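Local coordinates for probable Rab-related GTPase (PDB 5XC5), which binds GTP with magnesium as a Rab-family small GTPase of a giant virus and may take part in protein transport, at residues A[89-92]-A[93-97]; A[135-138]-A[139-143]; A[151-154]-A[155-158]. The protein carries 1 engineered substitution. One frame throughout, in Å; residues are numbered along the deposited sequence.

Contact 1. Residues A[89-92]-A[93-97]; sequences TDRE and SFDDV
Ser-93 closes back on Asp-90 over the first turn of helix 91-107. Ser-93 OG gives its hydrogen to Asp-90 O at 2.7 Å, in the carbonyl plane and on a lone pair. The torsion that allows this sets OG between the backbone N and the carbonyl carbon (chi1 82°). The same OG is also hydrogen-bonded to the backbone N of Asp-87. Asp-90 O takes a second bond from Phe-94 N.

Asp-90 is the N-cap. Asp-90 OD1 accepts from Ser-93 N at 3.1 Å, met from well above the carboxylate plane. The carboxylate also lies where a helix dipole would probably favour its negative charge.

The next residue, Arg-91, bends at chi2 (66°) and lies alongside Phe-94. Beyond CB, Arg-91 CG comes 3.9 Å from Asp-95 OD2. Arg-91 NE makes a salt bridge to Asp-95 OD1 at 3.4 Å, weak as a hydrogen bond. A water links NE, weakly, with Asp-95 OD2. At the guanidinium, Phe-94 CD2 stands 4.0 Å above the centre of one face, and the two planes are 72° apart. At the tip, NH2 goes to Glu-134, the stronger partner of the arginine.

On another side of the helix, a water joins Glu-92 OE2 to Asp-96 OD1 and so bridges two like charges. Asp-96 OD2 is hydrogen-bonded to OG of Ser-13, a residue of the GTP pocket. The capped helix 91-107 links strands 81-87 and 113-119 in a beta-alpha-beta unit, the repeating connection of the Ras-like P-loop fold.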
loop_
_atom_site.group_PDB
_atom_site.type_symbol
_atom_site.label_atom_id
_atom_site.label_comp_id
_atom_site.label_asym_id
_atom_site.label_seq_id
_atom_site.Cartn_x
_atom_site.Cartn_y
_atom_site.Cartn_z
ATOM N N THR A 89 9.034 -4.079 -11.611
ATOM C CA THR A 89 9.363 -4.947 -12.743
ATOM C C THR A 89 8.137 -5.563 -13.396
ATOM O O THR A 89 8.279 -6.236 -14.420
ATOM C CB THR A 89 10.294 -6.098 -12.323
ATOM O OG1 THR A 89 9.581 -7.025 -11.491
ATOM C CG2 THR A 89 11.501 -5.590 -11.577
ATOM N N ASP A 90 6.962 -5.399 -12.809
ATOM C CA ASP A 90 5.737 -6.073 -13.236
ATOM C C ASP A 90 4.864 -4.997 -13.878
ATOM O O ASP A 90 4.128 -4.283 -13.189
ATOM C CB ASP A 90 5.084 -6.734 -12.024
ATOM C CG ASP A 90 3.866 -7.564 -12.371
ATOM O OD1 ASP A 90 3.281 -7.385 -13.460
ATOM O OD2 ASP A 90 3.466 -8.375 -11.507
ATOM N N ARG A 91 4.945 -4.895 -15.205
ATOM C CA ARG A 91 4.249 -3.828 -15.914
ATOM C C ARG A 91 2.738 -3.915 -15.725
ATOM O O ARG A 91 2.069 -2.893 -15.529
ATOM C CB ARG A 91 4.592 -3.899 -17.401
ATOM C CG ARG A 91 3.937 -2.818 -18.205
ATOM C CD ARG A 91 4.492 -1.473 -17.807
ATOM N NE ARG A 91 3.639 -0.371 -18.232
ATOM C CZ ARG A 91 4.058 0.880 -18.385
ATOM N NH1 ARG A 91 3.208 1.820 -18.774
ATOM N NH2 ARG A 91 5.328 1.192 -18.164
ATOM N N GLU A 92 2.180 -5.122 -15.803
ATOM C CA GLU A 92 0.747 -5.279 -15.594
ATOM C C GLU A 92 0.341 -4.805 -14.203
ATOM O O GLU A 92 -0.723 -4.201 -14.034
ATOM C CB GLU A 92 0.350 -6.736 -15.823
ATOM C CG GLU A 92 -1.115 -7.042 -15.573
ATOM C CD GLU A 92 -1.447 -8.516 -15.781
ATOM O OE1 GLU A 92 -0.520 -9.361 -15.720
ATOM O OE2 GLU A 92 -2.638 -8.830 -15.998
ATOM N N SER A 93 1.179 -5.057 -13.190
ATOM C CA SER A 93 0.833 -4.613 -11.843
ATOM C C SER A 93 0.754 -3.092 -11.768
ATOM O O SER A 93 -0.088 -2.540 -11.042
ATOM C CB SER A 93 1.798 -5.201 -10.801
ATOM O OG SER A 93 3.017 -4.482 -10.692
ATOM N N PHE A 94 1.610 -2.398 -12.521
ATOM C CA PHE A 94 1.511 -0.943 -12.592
ATOM C C PHE A 94 0.254 -0.507 -13.342
ATOM O O PHE A 94 -0.473 0.380 -12.887
ATOM C CB PHE A 94 2.760 -0.327 -13.221
ATOM C CG PHE A 94 2.641 1.146 -13.430
ATOM C CD1 PHE A 94 2.689 2.019 -12.353
ATOM C CD2 PHE A 94 2.449 1.659 -14.703
ATOM C CE1 PHE A 94 2.549 3.380 -12.536
ATOM C CE2 PHE A 94 2.320 3.026 -14.900
ATOM C CZ PHE A 94 2.368 3.887 -13.820
ATOM N N ASP A 95 -0.019 -1.111 -14.501
ATOM C CA ASP A 95 -1.239 -0.753 -15.214
ATOM C C ASP A 95 -2.476 -1.006 -14.357
ATOM O O ASP A 95 -3.454 -0.251 -14.437
ATOM C CB ASP A 95 -1.321 -1.497 -16.553
ATOM C CG ASP A 95 -0.179 -1.145 -17.499
ATOM O OD1 ASP A 95 0.364 -0.024 -17.422
ATOM O OD2 ASP A 95 0.172 -1.997 -18.345
ATOM N N ASP A 96 -2.433 -2.034 -13.499
ATOM C CA ASP A 96 -3.543 -2.349 -12.605
ATOM C C ASP A 96 -3.811 -1.255 -11.568
ATOM O O ASP A 96 -4.929 -1.185 -11.049
ATOM C CB ASP A 96 -3.270 -3.659 -11.857
ATOM C CG ASP A 96 -3.282 -4.879 -12.758
ATOM O OD1 ASP A 96 -3.790 -4.807 -13.901
ATOM O OD2 ASP A 96 -2.790 -5.934 -12.302
ATOM N N VAL A 97 -2.812 -0.419 -11.237
ATOM C CA VAL A 97 -2.993 0.597 -10.197
ATOM C C VAL A 97 -4.184 1.495 -10.514
ATOM O O VAL A 97 -4.977 1.830 -9.623
ATOM C CB VAL A 97 -1.702 1.416 -9.991
ATOM C CG1 VAL A 97 -1.959 2.626 -9.088
ATOM C CG2 VAL A 97 -0.599 0.559 -9.397
HETATM O O HOH W 1 1.675 -0.954 -20.521
HETATM O O HOH W 2 -4.594 -7.303 -15.077
#

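Contact 2. Residues A[135-138]-A[139-143]. With ACT (acetate ion), chain E.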
loop_
_atom_site.group_PDB
_atom_site.type_symbol
_atom_site.label_atom_id
_atom_site.label_comp_id
_atom_site.label_asym_id
_atom_site.label_seq_id
_atom_site.Cartn_x
_atom_site.Cartn_y
_atom_site.Cartn_z
ATOM N N ILE A 135 5.459 7.074 -13.244
ATOM C CA ILE A 135 4.825 6.974 -11.932
ATOM C C ILE A 135 4.384 8.351 -11.451
ATOM O O ILE A 135 3.244 8.542 -11.010
ATOM C CB ILE A 135 5.784 6.299 -10.929
ATOM C CG1 ILE A 135 6.048 4.850 -11.339
ATOM C CG2 ILE A 135 5.244 6.411 -9.488
ATOM C CD1 ILE A 135 7.287 4.231 -10.707
ATOM N N LYS A 136 5.288 9.332 -11.517
ATOM C CA LYS A 136 4.941 10.680 -11.078
ATOM C C LYS A 136 3.793 11.253 -11.900
ATOM O O LYS A 136 2.874 11.874 -11.348
ATOM C CB LYS A 136 6.163 11.591 -11.158
ATOM C CG LYS A 136 7.263 11.262 -10.157
ATOM C CD LYS A 136 8.504 12.110 -10.400
ATOM C CE LYS A 136 9.673 11.645 -9.547
ATOM N NZ LYS A 136 9.567 12.088 -8.125
ATOM N N LYS A 137 3.830 11.057 -13.219
ATOM C CA LYS A 137 2.764 11.568 -14.075
ATOM C C LYS A 137 1.429 10.903 -13.761
ATOM O O LYS A 137 0.395 11.578 -13.668
ATOM C CB LYS A 137 3.139 11.366 -15.540
ATOM C CG LYS A 137 2.011 11.668 -16.507
ATOM C CD LYS A 137 1.580 13.127 -16.422
ATOM C CE LYS A 137 1.130 13.643 -17.780
ATOM N NZ LYS A 137 0.078 12.753 -18.345
ATOM N N PHE A 138 1.425 9.580 -13.575
ATOM C CA PHE A 138 0.190 8.908 -13.199
ATOM C C PHE A 138 -0.400 9.518 -11.934
ATOM O O PHE A 138 -1.599 9.802 -11.861
ATOM C CB PHE A 138 0.429 7.405 -13.005
ATOM C CG PHE A 138 -0.765 6.697 -12.449
ATOM C CD1 PHE A 138 -1.740 6.202 -13.298
ATOM C CD2 PHE A 138 -0.949 6.575 -11.079
ATOM C CE1 PHE A 138 -2.862 5.582 -12.794
ATOM C CE2 PHE A 138 -2.077 5.962 -10.564
ATOM C CZ PHE A 138 -3.036 5.463 -11.426
ATOM N N CYS A 139 0.428 9.708 -10.908
ATOM C CA CYS A 139 -0.098 10.207 -9.645
ATOM C C CYS A 139 -0.568 11.651 -9.768
ATOM O O CYS A 139 -1.562 12.039 -9.140
ATOM C CB CYS A 139 0.933 10.030 -8.531
ATOM S SG CYS A 139 1.297 8.286 -8.178
ATOM N N ARG A 140 0.124 12.453 -10.587
ATOM C CA ARG A 140 -0.299 13.833 -10.796
ATOM C C ARG A 140 -1.705 13.899 -11.367
ATOM O O ARG A 140 -2.420 14.872 -11.128
ATOM C CB ARG A 140 0.677 14.548 -11.734
ATOM C CG ARG A 140 0.398 16.050 -11.925
ATOM C CD ARG A 140 0.547 16.765 -10.599
ATOM N NE ARG A 140 0.265 18.199 -10.657
ATOM C CZ ARG A 140 -0.954 18.717 -10.575
ATOM N NH1 ARG A 140 -2.005 17.917 -10.472
ATOM N NH2 ARG A 140 -1.125 20.031 -10.605
ATOM N N ASP A 141 -2.121 12.870 -12.101
ATOM C CA ASP A 141 -3.406 12.837 -12.787
ATOM C C ASP A 141 -4.514 12.174 -11.983
ATOM O O ASP A 141 -5.683 12.272 -12.374
ATOM C CB ASP A 141 -3.264 12.084 -14.118
ATOM C CG ASP A 141 -2.426 12.840 -15.138
ATOM O OD1 ASP A 141 -2.202 14.054 -14.949
ATOM O OD2 ASP A 141 -1.995 12.212 -16.130
ATOM N N ASN A 142 -4.196 11.510 -10.873
ATOM C CA ASN A 142 -5.170 10.658 -10.203
ATOM C C ASN A 142 -5.340 10.994 -8.726
ATOM O O ASN A 142 -5.806 10.149 -7.961
ATOM C CB ASN A 142 -4.831 9.182 -10.417
ATOM C CG ASN A 142 -5.080 8.741 -11.848
ATOM O OD1 ASN A 142 -6.225 8.520 -12.241
ATOM N ND2 ASN A 142 -4.018 8.631 -12.635
ATOM N N ASP A 143 -4.971 12.206 -8.313
ATOM C CA ASP A 143 -5.241 12.688 -6.959
ATOM C C ASP A 143 -4.682 11.736 -5.902
ATOM O O ASP A 143 -5.375 11.316 -4.976
ATOM C CB ASP A 143 -6.736 12.953 -6.762
ATOM C CG ASP A 143 -7.052 13.627 -5.442
ATOM O OD1 ASP A 143 -6.181 14.339 -4.893
ATOM O OD2 ASP A 143 -8.186 13.439 -4.954
HETATM C C ACT E . -4.581 20.575 -10.009
HETATM O O ACT E . -4.270 19.428 -9.642
HETATM O OXT ACT E . -3.767 21.208 -10.710
HETATM C CH3 ACT E . -5.884 21.165 -9.614
#
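Phe-138 and Asn-142 meet at the C-terminal end of helix 132-141, the helix of a beta-alpha-beta unit between strands 113-119 and 145-148. Their side chains cross at about a right angle. The flat groups themselves are only 28° apart. Asn-142 ND2 lies 3.2 Å above one face of the ring, offset toward its rim, and comes 3.3 Å from Phe-138 CE1. The same ND2 donates to Phe-138 O at 2.8 Å, with the oxygen close to the amide plane. This bond fixes the rotation of the amide over the ring. Asp-141 N also donates to Phe-138 O and reaches it from the opposite face of the carbonyl plane.

Cys-139 approaches the same ring differently. Its SG lies at the ring edge, 5.4 Å from the centroid, as a sulfur-aromatic contact. The SG is turned to the protein interior, where Cys-139 packs on Val-116 and Tyr-146. Phe-138 packs on Tyr-98 of helix 91-107.

The exposed side carries charge. Lys-137 is bent at chi2 (62°) and again further out, which brings its chain across Asp-141. Lys-137 NZ meets the syn lone pair of Asp-141 OD2 in a salt bridge of 3.1 Å. Arg-140 pairs with neither and holds an acetate, probably from the crystallisation liquor, at the guanidinium edge: Arg-140 NH1 to acetate O is 2.8 Å and NH2 to acetate OXT is 2.9 Å.

Contact 3. Residues A[151-154]-A[155-158]. With GTP (guanosine-5'-triphosphate), chain B.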
loop_
_atom_site.group_PDB
_atom_site.type_symbol
_atom_site.label_atom_id
_atom_site.label_comp_id
_atom_site.label_asym_id
_atom_site.label_seq_id
_atom_site.Cartn_x
_atom_site.Cartn_y
_atom_site.Cartn_z
ATOM N N SER A 151 10.316 -4.107 0.390
ATOM C CA SER A 151 9.857 -4.765 1.610
ATOM C C SER A 151 11.014 -5.176 2.501
ATOM O O SER A 151 10.855 -5.253 3.726
ATOM C CB SER A 151 9.069 -6.029 1.260
ATOM O OG SER A 151 8.048 -5.789 0.300
ATOM N N PHE A 152 12.166 -5.472 1.909
ATOM C CA PHE A 152 13.321 -5.980 2.637
ATOM C C PHE A 152 14.155 -4.875 3.257
ATOM O O PHE A 152 15.107 -5.172 3.986
ATOM C CB PHE A 152 14.197 -6.829 1.703
ATOM C CG PHE A 152 13.437 -7.900 0.974
ATOM C CD1 PHE A 152 12.373 -8.543 1.582
ATOM C CD2 PHE A 152 13.773 -8.248 -0.328
ATOM C CE1 PHE A 152 11.656 -9.523 0.913
ATOM C CE2 PHE A 152 13.065 -9.238 -0.999
ATOM C CZ PHE A 152 12.003 -9.865 -0.376
ATOM N N GLU A 153 13.825 -3.614 2.998
ATOM C CA GLU A 153 14.551 -2.475 3.551
ATOM C C GLU A 153 13.610 -1.716 4.477
ATOM O O GLU A 153 12.770 -0.933 4.022
ATOM C CB GLU A 153 15.078 -1.585 2.432
ATOM C CG GLU A 153 15.908 -0.398 2.939
ATOM C CD GLU A 153 16.805 -0.781 4.101
ATOM O OE1 GLU A 153 17.754 -1.567 3.881
ATOM O OE2 GLU A 153 16.552 -0.316 5.236
ATOM N N SER A 154 13.763 -1.938 5.784
ATOM C CA SER A 154 12.850 -1.349 6.753
ATOM C C SER A 154 12.826 0.172 6.677
ATOM O O SER A 154 11.803 0.782 6.991
ATOM C CB SER A 154 13.233 -1.796 8.162
ATOM O OG SER A 154 14.497 -1.280 8.505
ATOM N N ASP A 155 13.933 0.809 6.275
ATOM C CA ASP A 155 13.927 2.266 6.177
ATOM C C ASP A 155 12.886 2.750 5.172
ATOM O O ASP A 155 12.248 3.790 5.377
ATOM C CB ASP A 155 15.319 2.780 5.803
ATOM C CG ASP A 155 16.323 2.644 6.929
ATOM O OD1 ASP A 155 15.964 2.137 8.016
ATOM O OD2 ASP A 155 17.488 3.025 6.717
ATOM N N THR A 156 12.678 1.997 4.089
ATOM C CA THR A 156 11.677 2.428 3.122
ATOM C C THR A 156 10.262 2.153 3.603
ATOM O O THR A 156 9.338 2.900 3.260
ATOM C CB THR A 156 11.888 1.770 1.757
ATOM O OG1 THR A 156 11.461 0.401 1.785
ATOM C CG2 THR A 156 13.343 1.872 1.300
ATOM N N VAL A 157 10.070 1.118 4.421
ATOM C CA VAL A 157 8.742 0.820 4.949
ATOM C C VAL A 157 8.373 1.801 6.050
ATOM O O VAL A 157 7.245 2.310 6.100
ATOM C CB VAL A 157 8.700 -0.644 5.421
ATOM C CG1 VAL A 157 7.400 -0.941 6.153
ATOM C CG2 VAL A 157 8.895 -1.589 4.237
ATOM N N ASN A 158 9.330 2.128 6.916
ATOM C CA ASN A 158 9.098 3.176 7.899
ATOM C C ASN A 158 8.727 4.487 7.227
ATOM O O ASN A 158 7.837 5.215 7.699
ATOM C CB ASN A 158 10.350 3.340 8.760
ATOM C CG ASN A 158 10.250 4.493 9.723
ATOM O OD1 ASN A 158 10.843 5.546 9.503
ATOM N ND2 ASN A 158 9.497 4.303 10.799
HETATM P PG GTP B . -0.879 -11.421 -2.663
HETATM O O1G GTP B . -1.210 -11.664 -1.204
HETATM O O2G GTP B . -0.911 -12.688 -3.467
HETATM O O3G GTP B . -1.733 -10.333 -3.277
HETATM O O3B GTP B . 0.683 -10.942 -2.813
HETATM P PB GTP B . 1.450 -9.804 -1.947
HETATM O O1B GTP B . 0.995 -9.825 -0.501
HETATM O O2B GTP B . 1.310 -8.469 -2.622
HETATM O O3A GTP B . 3.017 -10.163 -2.115
HETATM P PA GTP B . 3.937 -10.946 -1.027
HETATM O O1A GTP B . 4.251 -10.036 0.166
HETATM O O2A GTP B . 3.318 -12.321 -0.700
HETATM O "O5'" GTP B . 5.313 -11.098 -1.878
HETATM C "C5'" GTP B . 5.363 -11.867 -3.062
HETATM C "C4'" GTP B . 6.809 -12.275 -3.341
HETATM O "O4'" GTP B . 7.540 -11.094 -3.636
HETATM C "C3'" GTP B . 7.496 -12.939 -2.162
HETATM O "O3'" GTP B . 8.340 -13.985 -2.623
HETATM C "C2'" GTP B . 8.345 -11.832 -1.578
HETATM O "O2'" GTP B . 9.492 -12.313 -0.917
HETATM C "C1'" GTP B . 8.683 -11.010 -2.805
HETATM N N9 GTP B . 8.906 -9.612 -2.411
HETATM C C8 GTP B . 8.130 -8.837 -1.590
HETATM N N7 GTP B . 8.680 -7.609 -1.493
HETATM C C5 GTP B . 9.809 -7.598 -2.247
HETATM C C6 GTP B . 10.757 -6.615 -2.512
HETATM O O6 GTP B . 10.710 -5.464 -2.042
HETATM N N1 GTP B . 11.801 -6.960 -3.337
HETATM C C2 GTP B . 11.917 -8.212 -3.904
HETATM N N2 GTP B . 12.955 -8.456 -4.696
HETATM N N3 GTP B . 10.981 -9.189 -3.656
HETATM C C4 GTP B . 9.956 -8.858 -2.829
#
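Phe-152 leans one face of its ring over the guanine of GTP, with its CE2-CZ side nearest the base. Phe-152 CE2 is 3.3 Å from GTP C2, and Phe-152 CZ is equally close to GTP C4. The closest overlap is with C2, N3 and C4; C6 lies farther off, toward the rim of the ring. The ribose O2' lies at the ring edge, near the ring plane. CG sits beside the backbone N (chi1 -52°), and this swings the ring to the base.

Ser-151 grips another part of the same base. Ser-151 N donates to GTP O6 at 2.8 Å. Ser-151 OG gives its hydrogen to GTP N7 at 2.6 Å. Asn-119 ND2 is hydrogen-bonded to the same OG and so positions it from the second shell. Asp-122 binds the nucleotide as well. This base-reading loop after strand 145-148 corresponds to the G5 region of small GTPases, where a backbone amide reads the guanine O6.

The loop then runs straight into helix 154-169. Glu-153 is its N-cap. The glutamate chain bends at chi2 (40°), which carries Glu-153 OE2 back to Asp-155 N, 3.0 Å away. The amide meets OE2 on its anti side, 17° out of the carboxylate plane. The carboxylate of Asp-155 is also near, so two like charges share this helix start, and the bond to the amide probably offsets part of their repulsion.

Glu-153 O takes the N-H of Thr-156, and a weak bond from Val-157 N. Thr-156 OG1 is close to it too, and also hydrogen-bonded to Ser-150 N. The two side chains cross at about a right angle, and Thr-156 CG2 packs on Glu-153 CG at 3.8 Å. Asn-158 N bonds to Ser-154 O.

How the contacts relate
Contacts 1 and 2 lie on two helices that pack together beside the central sheet. Val-97 CG1 meets Phe-138 CE2 at 3.6 Å, and Phe-94 packs on Ile-135. Contact 3 touches neither; its centre is about 21 Å from that of contact 1 and about 23 Å from that of contact 2. Contacts 1 and 3 are both helix starts with an acidic N-cap, whereas contact 2 is a helix end, closed by a side-chain amide. Contacts 1 and 2 each turn apolar groups to the interior and an ion pair outward. Contact 3 is mostly exposed on its helix part, with Val-157 buried, and differs in holding the nucleotide directly. Contact 1 is near that site through Ser-13; contact 2 lies farther.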